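Putative ABC transporter (Thermobispora bispora, PDB 4PE6) probably serves as the sugar-type solute-binding component of an ABC transporter and here holds a trihydroxybutanoic acid in its pocket. Local coordinates at residues 107-112 against 119-124; 87-92 against 112-117; 19-24 against 270-275; 73-78 against 96-101; 278-283 against 320-325. All coordinates share one frame; numbering follows the deposited sequence.

Contact 1: residues 107-112 against 119-124; sequences VKVVVF and PCAYIL
Val-111 and Tyr-122 illustrate how neighbouring parallel strands share their hydrogen bonds. Val-111 N donates to Tyr-122 O (2.8 Å) in a bent bond, its N-H...O angle 136°. Straighter bonds flank it: Tyr-122 N reaches Val-109 O at 2.9 Å, and Leu-124 N reaches Val-111 O at 2.9 Å. The strands run in the same direction although a helix-free loop joins them, and they belong to the parallel sheet of the N-terminal lobe, a Rossmann-like fold characteristic of type I periplasmic binding proteins. On one face of that sheet, the side chain of Val-111 can be followed outward. Its CB lies 4.2 Å from Ile-123 CD1. The CG2 branch, beside the backbone N, turns back to Ala-121 CB at 3.8 Å and also meets Ile-99 of helix 96-104. CG1, placed opposite that N (chi1 168°), faces Pro-89, and Ile-116 touches both branches. On the other face, Tyr-122 brings ring atom CD1 edge-on to Val-109 O at 3.8 Å, while Lys-282 makes a cation-pi contact with the same ring.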
# COMPACT_ATOMS: atom_id res chain seq x y z
N VAL A 107 -23.96 -8.08 -6.55
CA VAL A 107 -22.50 -8.14 -6.72
C VAL A 107 -21.84 -8.30 -5.34
O VAL A 107 -22.20 -7.60 -4.37
CB VAL A 107 -21.94 -6.87 -7.41
CG1 VAL A 107 -20.43 -6.98 -7.66
CG2 VAL A 107 -22.64 -6.61 -8.74
N LYS A 108 -20.87 -9.21 -5.28
CA LYS A 108 -20.04 -9.38 -4.09
C LYS A 108 -18.98 -8.29 -4.12
O LYS A 108 -18.31 -8.08 -5.15
CB LYS A 108 -19.35 -10.77 -4.06
CG LYS A 108 -20.27 -11.97 -3.89
CD LYS A 108 -21.21 -11.74 -2.71
CE LYS A 108 -21.70 -13.01 -2.06
NZ LYS A 108 -22.96 -13.51 -2.62
N VAL A 109 -18.81 -7.59 -3.00
CA VAL A 109 -17.91 -6.45 -2.97
C VAL A 109 -16.84 -6.66 -1.93
O VAL A 109 -17.13 -6.86 -0.76
CB VAL A 109 -18.69 -5.14 -2.69
CG1 VAL A 109 -17.74 -3.98 -2.51
CG2 VAL A 109 -19.68 -4.87 -3.81
N VAL A 110 -15.58 -6.67 -2.39
CA VAL A 110 -14.43 -6.69 -1.51
C VAL A 110 -13.71 -5.37 -1.62
O VAL A 110 -13.17 -5.01 -2.69
CB VAL A 110 -13.46 -7.83 -1.87
CG1 VAL A 110 -12.30 -7.87 -0.91
CG2 VAL A 110 -14.20 -9.17 -1.89
N VAL A 111 -13.75 -4.61 -0.53
CA VAL A 111 -12.93 -3.43 -0.40
C VAL A 111 -11.56 -3.89 0.10
O VAL A 111 -11.48 -4.61 1.09
CB VAL A 111 -13.56 -2.46 0.60
CG1 VAL A 111 -12.58 -1.34 0.98
CG2 VAL A 111 -14.87 -1.91 0.04
N PHE A 112 -10.50 -3.48 -0.58
CA PHE A 112 -9.17 -3.89 -0.16
C PHE A 112 -8.21 -2.72 -0.04
O PHE A 112 -8.46 -1.65 -0.58
CB PHE A 112 -8.58 -5.02 -1.03
CG PHE A 112 -8.18 -4.58 -2.40
CD1 PHE A 112 -9.13 -4.47 -3.39
CD2 PHE A 112 -6.87 -4.23 -2.67
CE1 PHE A 112 -8.77 -4.07 -4.68
CE2 PHE A 112 -6.51 -3.82 -3.93
CZ PHE A 112 -7.45 -3.73 -4.93
N PRO A 119 -21.24 -1.36 4.98
CA PRO A 119 -21.73 -2.57 5.66
C PRO A 119 -21.87 -3.81 4.80
O PRO A 119 -21.68 -4.90 5.29
CB PRO A 119 -23.11 -2.14 6.19
CG PRO A 119 -23.04 -0.67 6.34
CD PRO A 119 -22.11 -0.19 5.24
N CYS A 120 -22.21 -3.64 3.53
CA CYS A 120 -22.42 -4.77 2.64
C CYS A 120 -21.10 -5.34 2.09
O CYS A 120 -21.09 -6.43 1.57
CB CYS A 120 -23.35 -4.37 1.50
SG CYS A 120 -22.58 -3.45 0.14
N ALA A 121 -20.01 -4.60 2.22
CA ALA A 121 -18.72 -5.01 1.66
C ALA A 121 -17.92 -5.81 2.66
O ALA A 121 -18.09 -5.66 3.89
CB ALA A 121 -17.92 -3.79 1.23
N TYR A 122 -17.03 -6.64 2.14
CA TYR A 122 -16.00 -7.30 2.92
C TYR A 122 -14.70 -6.50 2.84
O TYR A 122 -14.28 -6.08 1.76
CB TYR A 122 -15.78 -8.72 2.39
CG TYR A 122 -16.98 -9.63 2.61
CD1 TYR A 122 -18.07 -9.59 1.76
CD2 TYR A 122 -17.03 -10.50 3.72
CE1 TYR A 122 -19.18 -10.40 1.97
CE2 TYR A 122 -18.12 -11.32 3.92
CZ TYR A 122 -19.19 -11.27 3.05
OH TYR A 122 -20.27 -12.09 3.28
N ILE A 123 -14.08 -6.27 3.99
CA ILE A 123 -12.83 -5.52 4.09
C ILE A 123 -11.60 -6.45 4.21
O ILE A 123 -11.53 -7.32 5.12
CB ILE A 123 -12.86 -4.55 5.28
CG1 ILE A 123 -13.67 -3.27 4.97
CG2 ILE A 123 -11.44 -4.09 5.61
CD1 ILE A 123 -15.04 -3.45 4.37
N LEU A 124 -10.61 -6.24 3.34
CA LEU A 124 -9.35 -6.95 3.41
C LEU A 124 -8.25 -5.91 3.36
O LEU A 124 -8.06 -5.26 2.34
CB LEU A 124 -9.21 -7.94 2.25
CG LEU A 124 -8.04 -8.92 2.39
CD1 LEU A 124 -8.35 -10.18 1.60
CD2 LEU A 124 -6.68 -8.34 1.96
O HOH W 1 -20.56 -8.06 -0.61

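Contact 2: residues 87-92 against 112-117; sequences INPASP and FDSAID. With LTH ((2R,3S)-2,3,4-trihydroxybutanoic acid), chain C.
In both Asn-88 (chi1 -169°) and Asp-113 (chi1 -174°), CG swings to the far side from the backbone N, and the amide and carboxylate meet with their planes 73° apart. Asn-88 ND2 donates to the anti lone pair of Asp-113 OD2 at 2.9 Å. That oxygen also accepts from LTH O2 (2.6 Å), while Asp-113 OD1 takes LTH O4 at 2.5 Å and a further bond from Gln-263. Asn-88 is thus a second-shell residue positioning a first-shell one. An alanine here removes the amide, and the carboxylate, though still held by the ligand and Gln-263, would probably be less firmly fixed in its rotation. Phe-112 N bonds to Ile-87 O, and Asn-88 CB lies over one face of the Phe-112 ring. Pro-89 CG presses on Ser-114 CB at 3.5 Å, and Ile-116 CB meets Pro-92 O at 3.7 Å. Asn-30, Arg-33 and Ser-259 also hydrogen-bond the ligand. The loop follows the C-terminal end of strand 108-112, at the interlobe cleft typical of type I periplasmic binding proteins.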
# COMPACT_ATOMS: atom_id res chain seq x y z
N ILE A 87 -12.43 -3.28 -4.75
CA ILE A 87 -12.32 -1.82 -4.74
C ILE A 87 -11.18 -1.33 -3.85
O ILE A 87 -11.14 -1.65 -2.65
CB ILE A 87 -13.60 -1.11 -4.26
CG1 ILE A 87 -14.79 -1.54 -5.09
CG2 ILE A 87 -13.40 0.40 -4.27
CD1 ILE A 87 -16.11 -1.03 -4.54
N ASN A 88 -10.26 -0.56 -4.45
CA ASN A 88 -9.32 0.23 -3.66
C ASN A 88 -9.86 1.67 -3.67
O ASN A 88 -9.75 2.42 -4.67
CB ASN A 88 -7.91 0.14 -4.19
CG ASN A 88 -6.88 0.74 -3.23
OD1 ASN A 88 -7.15 1.74 -2.58
ND2 ASN A 88 -5.69 0.13 -3.16
N PRO A 89 -10.48 2.06 -2.55
CA PRO A 89 -11.26 3.28 -2.57
C PRO A 89 -10.46 4.55 -2.47
O PRO A 89 -9.52 4.65 -1.68
CB PRO A 89 -12.20 3.12 -1.35
CG PRO A 89 -11.46 2.24 -0.44
CD PRO A 89 -10.59 1.34 -1.27
N ALA A 90 -10.83 5.53 -3.29
CA ALA A 90 -10.18 6.83 -3.28
C ALA A 90 -10.51 7.61 -1.99
O ALA A 90 -9.66 8.37 -1.50
CB ALA A 90 -10.60 7.65 -4.50
N SER A 91 -11.70 7.37 -1.43
CA SER A 91 -12.24 8.14 -0.29
C SER A 91 -12.77 7.23 0.80
O SER A 91 -13.27 6.15 0.51
CB SER A 91 -13.39 9.06 -0.75
OG SER A 91 -14.28 9.43 0.32
N PRO A 92 -12.68 7.66 2.07
CA PRO A 92 -13.29 6.84 3.11
C PRO A 92 -14.83 6.83 3.08
O PRO A 92 -15.43 5.96 3.70
CB PRO A 92 -12.80 7.47 4.43
CG PRO A 92 -12.13 8.73 4.08
CD PRO A 92 -11.95 8.83 2.59
N PHE A 112 -10.50 -3.48 -0.58
CA PHE A 112 -9.17 -3.89 -0.16
C PHE A 112 -8.21 -2.72 -0.04
O PHE A 112 -8.46 -1.65 -0.58
CB PHE A 112 -8.58 -5.02 -1.03
CG PHE A 112 -8.18 -4.58 -2.40
CD1 PHE A 112 -9.13 -4.47 -3.39
CD2 PHE A 112 -6.87 -4.23 -2.67
CE1 PHE A 112 -8.77 -4.07 -4.68
CE2 PHE A 112 -6.51 -3.82 -3.93
CZ PHE A 112 -7.45 -3.73 -4.93
N ASP A 113 -7.13 -2.95 0.70
CA ASP A 113 -6.13 -1.93 1.00
C ASP A 113 -6.77 -0.68 1.57
O ASP A 113 -6.35 0.45 1.27
CB ASP A 113 -5.33 -1.60 -0.27
CG ASP A 113 -4.17 -0.66 -0.00
OD1 ASP A 113 -3.45 -0.90 0.98
OD2 ASP A 113 -3.97 0.31 -0.78
N SER A 114 -7.80 -0.90 2.40
CA SER A 114 -8.53 0.16 3.07
C SER A 114 -9.55 -0.49 4.00
O SER A 114 -9.95 -1.64 3.80
CB SER A 114 -9.28 1.06 2.10
OG SER A 114 -8.42 2.07 1.57
N ALA A 115 -9.98 0.29 4.98
CA ALA A 115 -11.08 -0.08 5.87
C ALA A 115 -12.09 1.06 5.83
O ALA A 115 -11.76 2.19 6.20
CB ALA A 115 -10.57 -0.24 7.28
N ILE A 116 -13.30 0.79 5.40
CA ILE A 116 -14.33 1.82 5.38
C ILE A 116 -15.62 1.24 5.90
O ILE A 116 -15.80 0.03 5.95
CB ILE A 116 -14.57 2.40 3.96
CG1 ILE A 116 -15.11 1.34 2.99
CG2 ILE A 116 -13.29 2.99 3.41
CD1 ILE A 116 -15.19 1.82 1.55
N ASP A 117 -16.54 2.13 6.26
CA ASP A 117 -17.80 1.75 6.83
C ASP A 117 -18.82 1.52 5.70
O ASP A 117 -19.71 2.32 5.49
CB ASP A 117 -18.25 2.86 7.79
CG ASP A 117 -19.55 2.56 8.45
OD1 ASP A 117 -20.10 1.46 8.22
OD2 ASP A 117 -20.05 3.43 9.19
O1 LTH C . 1.23 3.08 -1.34
C1 LTH C . -0.01 3.02 -1.67
O LTH C . -0.52 3.49 -2.70
C2 LTH C . -0.97 2.22 -0.75
O2 LTH C . -2.34 2.29 -1.23
C3 LTH C . -0.96 2.73 0.67
O3 LTH C . -1.34 4.10 0.69
C4 LTH C . -1.98 1.93 1.50
O4 LTH C . -1.49 0.56 1.54
O HOH W 2 -6.08 2.73 -0.23
O HOH W 3 -9.25 4.80 1.01
O HOH W 4 -15.49 4.88 6.31

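Contact 3: residues 19-24 against 270-275; sequences PFIALS and AALDLL
Leu-275 pushes its CD1 methyl into the hollow between Pro-19, just before the strand, and Ile-21 within it, both directed toward the helix. Pro-19 CB stands 3.7 Å from this methyl, and Ile-21 CD1 forms the neighbouring wall at 3.9 Å. The fit is reciprocal. Ile-21 folds its longer branch at both torsions (chi1 -50°, chi2 -58°), which sets CD1 between Leu-275 and Leu-272, one helical turn apart; Leu-272 CD2 comes within 4.1 Å of it. Leu-272 crosses Ile-21 at about a right angle, whereas Leu-275 slides past it in the opposite sense. Next to Leu-272, and one turn before Leu-275, stands Ala-271, whose side chain rests on Ala-84 and Leu-86 of the adjoining strand 84-88 and probably lets the helix lie close to the sheet. With 165 Å² buried, the join is modest and wholly apolar. It exemplifies helix-on-sheet packing in an alpha/beta lobe, between the first strand and a helix reached only after the other lobe is built, as in type I periplasmic binding proteins.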
# COMPACT_ATOMS: atom_id res chain seq x y z
N PRO A 19 -17.32 -16.66 -13.50
CA PRO A 19 -17.49 -15.29 -13.03
C PRO A 19 -16.65 -14.18 -13.69
O PRO A 19 -15.51 -14.40 -14.12
CB PRO A 19 -17.13 -15.37 -11.55
CG PRO A 19 -16.52 -16.72 -11.34
CD PRO A 19 -17.08 -17.60 -12.39
N PHE A 20 -17.23 -12.99 -13.68
CA PHE A 20 -16.59 -11.75 -14.11
C PHE A 20 -16.18 -10.96 -12.86
O PHE A 20 -17.04 -10.53 -12.07
CB PHE A 20 -17.56 -10.96 -15.01
CG PHE A 20 -17.12 -9.56 -15.35
CD1 PHE A 20 -15.78 -9.19 -15.41
CD2 PHE A 20 -18.08 -8.61 -15.65
CE1 PHE A 20 -15.41 -7.89 -15.73
CE2 PHE A 20 -17.73 -7.30 -15.96
CZ PHE A 20 -16.39 -6.94 -16.01
N ILE A 21 -14.87 -10.81 -12.67
CA ILE A 21 -14.29 -10.06 -11.53
C ILE A 21 -13.81 -8.68 -12.01
O ILE A 21 -12.93 -8.59 -12.86
CB ILE A 21 -13.08 -10.79 -10.93
CG1 ILE A 21 -13.41 -12.27 -10.63
CG2 ILE A 21 -12.59 -10.06 -9.69
CD1 ILE A 21 -14.58 -12.47 -9.68
N ALA A 22 -14.42 -7.61 -11.49
CA ALA A 22 -14.04 -6.25 -11.84
C ALA A 22 -13.22 -5.64 -10.70
O ALA A 22 -13.49 -5.91 -9.54
CB ALA A 22 -15.30 -5.43 -12.07
N LEU A 23 -12.19 -4.87 -11.04
CA LEU A 23 -11.38 -4.15 -10.04
C LEU A 23 -11.39 -2.65 -10.34
O LEU A 23 -11.03 -2.21 -11.45
CB LEU A 23 -9.95 -4.68 -9.99
CG LEU A 23 -9.06 -4.18 -8.85
CD1 LEU A 23 -7.93 -5.18 -8.58
CD2 LEU A 23 -8.47 -2.80 -9.12
N SER A 24 -11.79 -1.87 -9.35
CA SER A 24 -11.80 -0.41 -9.46
C SER A 24 -10.76 0.14 -8.49
O SER A 24 -10.82 -0.10 -7.28
CB SER A 24 -13.17 0.16 -9.12
OG SER A 24 -13.11 1.55 -8.93
N ALA A 270 -10.59 -14.05 -2.07
CA ALA A 270 -11.77 -13.77 -1.25
C ALA A 270 -13.06 -13.73 -2.09
O ALA A 270 -14.06 -14.35 -1.76
CB ALA A 270 -11.59 -12.47 -0.49
N ALA A 271 -13.02 -12.99 -3.20
CA ALA A 271 -14.19 -12.89 -4.06
C ALA A 271 -14.65 -14.25 -4.58
O ALA A 271 -15.85 -14.53 -4.58
CB ALA A 271 -13.93 -11.93 -5.22
N LEU A 272 -13.70 -15.08 -5.01
CA LEU A 272 -14.05 -16.37 -5.55
C LEU A 272 -14.66 -17.27 -4.47
O LEU A 272 -15.59 -18.01 -4.74
CB LEU A 272 -12.84 -17.07 -6.17
CG LEU A 272 -12.24 -16.39 -7.39
CD1 LEU A 272 -11.13 -17.28 -7.94
CD2 LEU A 272 -13.27 -16.11 -8.46
N ASP A 273 -14.17 -17.16 -3.24
CA ASP A 273 -14.74 -17.95 -2.14
C ASP A 273 -16.15 -17.46 -1.81
O ASP A 273 -17.07 -18.27 -1.57
CB ASP A 273 -13.82 -17.95 -0.92
CG ASP A 273 -12.72 -19.04 -1.00
OD1 ASP A 273 -12.73 -19.82 -1.98
OD2 ASP A 273 -11.86 -19.14 -0.11
N LEU A 274 -16.32 -16.15 -1.86
CA LEU A 274 -17.62 -15.54 -1.63
C LEU A 274 -18.61 -16.03 -2.68
O LEU A 274 -19.77 -16.35 -2.36
CB LEU A 274 -17.49 -14.02 -1.66
CG LEU A 274 -16.87 -13.37 -0.41
CD1 LEU A 274 -16.83 -11.87 -0.58
CD2 LEU A 274 -17.62 -13.71 0.86
N LEU A 275 -18.16 -16.10 -3.93
CA LEU A 275 -19.02 -16.47 -5.04
C LEU A 275 -19.48 -17.93 -4.99
O LEU A 275 -20.53 -18.26 -5.57
CB LEU A 275 -18.32 -16.19 -6.38
CG LEU A 275 -18.29 -14.71 -6.76
CD1 LEU A 275 -17.39 -14.50 -7.99
CD2 LEU A 275 -19.70 -14.18 -7.00

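Contact 4: residues 73-78 against 96-101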
# COMPACT_ATOMS: atom_id res chain seq x y z
N GLN A 73 -16.85 5.59 -12.65
CA GLN A 73 -16.29 4.38 -13.23
C GLN A 73 -16.94 3.10 -12.70
O GLN A 73 -17.16 2.14 -13.45
CB GLN A 73 -14.79 4.34 -13.03
CG GLN A 73 -14.04 5.37 -13.86
CD GLN A 73 -12.56 5.42 -13.51
OE1 GLN A 73 -12.16 5.11 -12.38
NE2 GLN A 73 -11.75 5.81 -14.48
N ILE A 74 -17.24 3.07 -11.41
CA ILE A 74 -17.88 1.90 -10.84
C ILE A 74 -19.28 1.70 -11.46
O ILE A 74 -19.64 0.59 -11.81
CB ILE A 74 -17.90 1.97 -9.30
CG1 ILE A 74 -16.46 1.87 -8.78
CG2 ILE A 74 -18.80 0.89 -8.72
CD1 ILE A 74 -16.30 2.00 -7.27
N LYS A 75 -20.04 2.78 -11.65
CA LYS A 75 -21.33 2.66 -12.32
C LYS A 75 -21.18 2.11 -13.75
O LYS A 75 -21.98 1.27 -14.16
CB LYS A 75 -22.07 3.99 -12.31
CG LYS A 75 -22.40 4.44 -10.90
CD LYS A 75 -22.86 5.88 -10.86
CE LYS A 75 -23.26 6.27 -9.44
NZ LYS A 75 -23.60 7.70 -9.38
N SER A 76 -20.16 2.54 -14.49
CA SER A 76 -19.94 1.97 -15.83
C SER A 76 -19.57 0.47 -15.74
O SER A 76 -19.99 -0.33 -16.60
CB SER A 76 -18.90 2.76 -16.64
OG SER A 76 -19.45 4.01 -17.06
N LEU A 77 -18.83 0.10 -14.71
CA LEU A 77 -18.51 -1.31 -14.48
C LEU A 77 -19.77 -2.12 -14.17
O LEU A 77 -19.94 -3.24 -14.66
CB LEU A 77 -17.49 -1.50 -13.35
CG LEU A 77 -16.02 -1.29 -13.76
CD1 LEU A 77 -15.14 -1.17 -12.53
CD2 LEU A 77 -15.56 -2.42 -14.66
N LEU A 78 -20.67 -1.56 -13.35
CA LEU A 78 -21.87 -2.31 -12.98
C LEU A 78 -22.75 -2.65 -14.19
O LEU A 78 -23.38 -3.70 -14.23
CB LEU A 78 -22.69 -1.58 -11.92
CG LEU A 78 -22.01 -1.52 -10.56
CD1 LEU A 78 -22.93 -0.78 -9.61
CD2 LEU A 78 -21.67 -2.91 -10.02
N GLN A 96 -19.65 4.95 -0.63
CA GLN A 96 -20.61 4.16 0.12
C GLN A 96 -21.91 3.91 -0.68
O GLN A 96 -22.37 2.78 -0.75
CB GLN A 96 -20.91 4.78 1.49
CG GLN A 96 -20.21 4.12 2.68
CD GLN A 96 -18.71 4.35 2.72
OE1 GLN A 96 -18.02 4.19 1.73
NE2 GLN A 96 -18.19 4.68 3.88
N PRO A 97 -22.49 4.96 -1.29
CA PRO A 97 -23.74 4.72 -2.03
C PRO A 97 -23.56 3.76 -3.21
O PRO A 97 -24.36 2.87 -3.39
CB PRO A 97 -24.15 6.12 -2.49
CG PRO A 97 -23.58 7.03 -1.42
CD PRO A 97 -22.26 6.40 -1.06
N VAL A 98 -22.49 3.91 -3.98
CA VAL A 98 -22.33 3.04 -5.14
C VAL A 98 -21.97 1.63 -4.71
O VAL A 98 -22.32 0.67 -5.40
CB VAL A 98 -21.35 3.59 -6.20
CG1 VAL A 98 -19.91 3.43 -5.77
CG2 VAL A 98 -21.60 2.91 -7.54
N ILE A 99 -21.30 1.50 -3.57
CA ILE A 99 -21.01 0.17 -3.02
C ILE A 99 -22.32 -0.50 -2.68
O ILE A 99 -22.54 -1.66 -3.02
CB ILE A 99 -20.01 0.23 -1.84
CG1 ILE A 99 -18.60 0.52 -2.37
CG2 ILE A 99 -20.02 -1.07 -1.05
CD1 ILE A 99 -17.58 0.83 -1.29
N GLN A 100 -23.23 0.24 -2.05
CA GLN A 100 -24.53 -0.32 -1.73
C GLN A 100 -25.33 -0.64 -2.99
O GLN A 100 -26.07 -1.62 -3.03
CB GLN A 100 -25.31 0.60 -0.80
CG GLN A 100 -26.61 0.01 -0.29
CD GLN A 100 -26.38 -1.18 0.60
OE1 GLN A 100 -25.74 -1.07 1.64
NE2 GLN A 100 -26.90 -2.34 0.21
N GLN A 101 -25.16 0.17 -4.04
CA GLN A 101 -25.82 -0.08 -5.32
C GLN A 101 -25.33 -1.40 -5.92
O GLN A 101 -26.13 -2.20 -6.44
CB GLN A 101 -25.56 1.10 -6.28
CG GLN A 101 -26.18 0.94 -7.67
CD GLN A 101 -25.78 2.03 -8.64
OE1 GLN A 101 -25.50 3.16 -8.24
NE2 GLN A 101 -25.75 1.69 -9.93
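Helices 67-78 and 96-104 lie side by side and almost parallel where Lys-75 and Val-98 come together, their local axes 10.4 Å apart and inclined by only 7°. Such an arrangement follows from successive beta-alpha-beta crossovers in a Rossmann-like lobe: strand 84-88 runs between the two helices in sequence, and both cover the same face of the sheet. Val-98 fills the groove between them. Its CG2 methyl, set opposite the backbone N, meets Ile-74 CG2 at 3.6 Å and Lys-75 CG at 3.8 Å, with Leu-78 CD1 more distant at 4.4 Å. The second methyl, CG1, takes the position between the backbone N and the carbonyl carbon (chi1 76°) and lies 4.0 Å from Ile-74 CG2, so both branches bear on one isoleucine. Ile-74 in turn reaches down to Leu-85 and Ile-87, carrying the contact into the sheet. With an alanine in place of Val-98, both methyls would be gone and a gap would probably open beside Ile-74, leaving the aliphatic part of Lys-75 with less to rest on. Toward solvent the packing becomes mixed. Gln-101 extends its chain across to the first helix, where Lys-75 passes it at about a right angle. Its amide lies alongside a methyl group, with Gln-101 NE2 3.8 Å from Leu-78 CD1.

Contact 5: residues 278-283 against 320-325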
# COMPACT_ATOMS: atom_id res chain seq x y z
N ARG A 278 -19.06 -19.39 0.40
CA ARG A 278 -18.26 -19.51 1.61
C ARG A 278 -18.36 -18.26 2.44
O ARG A 278 -18.55 -17.17 1.92
CB ARG A 278 -16.79 -19.78 1.29
CG ARG A 278 -16.53 -21.10 0.61
CD ARG A 278 -15.04 -21.28 0.40
NE ARG A 278 -14.77 -22.54 -0.25
CZ ARG A 278 -14.14 -23.58 0.29
NH1 ARG A 278 -13.64 -23.55 1.51
NH2 ARG A 278 -14.01 -24.68 -0.45
N ASP A 279 -18.21 -18.43 3.74
CA ASP A 279 -18.33 -17.34 4.68
C ASP A 279 -16.95 -16.81 4.94
O ASP A 279 -16.02 -17.58 5.14
CB ASP A 279 -18.95 -17.81 6.00
CG ASP A 279 -20.43 -18.10 5.85
OD1 ASP A 279 -21.01 -17.64 4.85
OD2 ASP A 279 -20.99 -18.77 6.72
N LEU A 280 -16.82 -15.49 4.92
CA LEU A 280 -15.59 -14.83 5.31
C LEU A 280 -15.93 -13.83 6.41
O LEU A 280 -17.03 -13.33 6.45
CB LEU A 280 -14.99 -14.08 4.11
CG LEU A 280 -14.48 -14.88 2.91
CD1 LEU A 280 -13.96 -13.92 1.84
CD2 LEU A 280 -13.39 -15.88 3.32
N PRO A 281 -14.97 -13.53 7.29
CA PRO A 281 -15.14 -12.39 8.18
C PRO A 281 -15.31 -11.09 7.40
O PRO A 281 -14.64 -10.89 6.38
CB PRO A 281 -13.84 -12.35 8.99
CG PRO A 281 -13.17 -13.66 8.76
CD PRO A 281 -13.64 -14.15 7.42
N LYS A 282 -16.18 -10.21 7.88
CA LYS A 282 -16.41 -8.92 7.24
C LYS A 282 -15.15 -8.05 7.25
O LYS A 282 -15.02 -7.14 6.44
CB LYS A 282 -17.54 -8.13 7.93
CG LYS A 282 -18.92 -8.77 7.89
CD LYS A 282 -19.53 -8.85 6.49
CE LYS A 282 -20.08 -7.51 6.03
NZ LYS A 282 -20.86 -7.63 4.77
N GLN A 283 -14.27 -8.31 8.22
CA GLN A 283 -13.01 -7.57 8.33
C GLN A 283 -11.86 -8.55 8.43
O GLN A 283 -11.89 -9.46 9.26
CB GLN A 283 -13.05 -6.63 9.54
CG GLN A 283 -11.89 -5.63 9.56
CD GLN A 283 -10.56 -6.25 9.96
OE1 GLN A 283 -10.52 -7.15 10.80
NE2 GLN A 283 -9.47 -5.78 9.36
N GLN A 320 -5.62 -20.27 4.41
CA GLN A 320 -4.86 -20.43 5.65
C GLN A 320 -4.92 -19.17 6.50
O GLN A 320 -5.13 -19.25 7.71
CB GLN A 320 -3.39 -20.74 5.38
CG GLN A 320 -3.09 -22.17 4.96
CD GLN A 320 -1.61 -22.36 4.69
OE1 GLN A 320 -0.75 -21.75 5.36
NE2 GLN A 320 -1.29 -23.21 3.71
N GLN A 321 -4.68 -18.02 5.88
CA GLN A 321 -4.71 -16.75 6.61
C GLN A 321 -6.09 -16.44 7.15
O GLN A 321 -6.22 -15.96 8.27
CB GLN A 321 -4.21 -15.58 5.74
CG GLN A 321 -4.37 -14.20 6.39
CD GLN A 321 -3.34 -13.88 7.46
OE1 GLN A 321 -2.28 -14.51 7.53
NE2 GLN A 321 -3.64 -12.88 8.30
N VAL A 322 -7.12 -16.74 6.35
CA VAL A 322 -8.50 -16.57 6.81
C VAL A 322 -8.76 -17.47 8.03
O VAL A 322 -9.36 -17.05 9.00
CB VAL A 322 -9.52 -16.86 5.69
CG1 VAL A 322 -10.94 -16.81 6.22
CG2 VAL A 322 -9.37 -15.84 4.55
N GLU A 323 -8.26 -18.71 7.98
CA GLU A 323 -8.44 -19.62 9.10
C GLU A 323 -7.74 -19.13 10.35
O GLU A 323 -8.28 -19.25 11.44
CB GLU A 323 -7.99 -21.04 8.74
CG GLU A 323 -9.11 -21.84 8.09
CD GLU A 323 -10.25 -22.13 9.06
OE1 GLU A 323 -9.98 -22.64 10.17
OE2 GLU A 323 -11.41 -21.84 8.71
N ALA A 324 -6.54 -18.58 10.19
CA ALA A 324 -5.83 -17.95 11.30
C ALA A 324 -6.59 -16.75 11.86
O ALA A 324 -6.60 -16.54 13.07
CB ALA A 324 -4.43 -17.53 10.88
N ILE A 325 -7.23 -15.97 11.00
CA ILE A 325 -8.02 -14.83 11.46
C ILE A 325 -9.25 -15.30 12.24
O ILE A 325 -9.52 -14.80 13.30
CB ILE A 325 -8.45 -13.92 10.28
CG1 ILE A 325 -7.23 -13.20 9.70
CG2 ILE A 325 -9.49 -12.90 10.71
CD1 ILE A 325 -7.51 -12.45 8.40
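Apolar contacts carry the whole junction between Leu-280, Pro-281 and the helix. Val-322 CG1, held opposite the backbone N (chi1 174°), is the methyl on which the loop rests: Leu-280 CD2 approaches it to 3.9 Å and Pro-281 CD to 4.0 Å. Leu-280 crosses the valine at about a right angle, while the proline ring comes in at a slant, so one branch serves two neighbours arriving from different directions. One turn further along the helix, Ile-325 CG2 takes up the next ring carbon, 4.2 Å from Pro-281 CG. The same methyl borders the backbone at Gln-283 O, a looser approach of 4.4 Å. The contact is small, 163 Å² in all, and lies near the surface.

Polar groups hold the loop through residues outside these two segments. Asp-279 O accepts from Lys-326 NZ, just beyond the helical segment, and the amide of Gln-283 bonds to Thr-285 and Gln-125. Lys-282 ties the loop to segment 119-124, its backbone to Ile-123 and its NZ to Pro-119 O, beside its cation-pi contact with Tyr-122.

Leu-280 also rests on Ala-270 and Leu-274 of helix 263-275, and Ile-325 on Met-284 and Phe-286 of strand 283-290; the loop leading from that helix into that strand is thus packed against helix 315-327, near the end of the chain.

In the fold
From the N terminus, the first strand begins contact 3, which closes only at 270-275 and so spans contacts 1, 2 and 4. Within that long loop, segment 73-78 opens contact 4; contact 2 opens at 87-92 before contact 4 closes at 96-101, so these two cross. Contact 1 then starts at 107-112, and since contact 2 closes at 112-117 before 119-124 is reached, they cross as well and share Phe-112. Contact 5 follows contact 3 in series. Contact 1 pairs two strands, contact 2 leads from the sheet to the ligand pocket, contact 3 sets a helix against the sheet, contact 4 joins two helices that cover it, and contact 5 adds the last helix, meeting contact 1 through Lys-282.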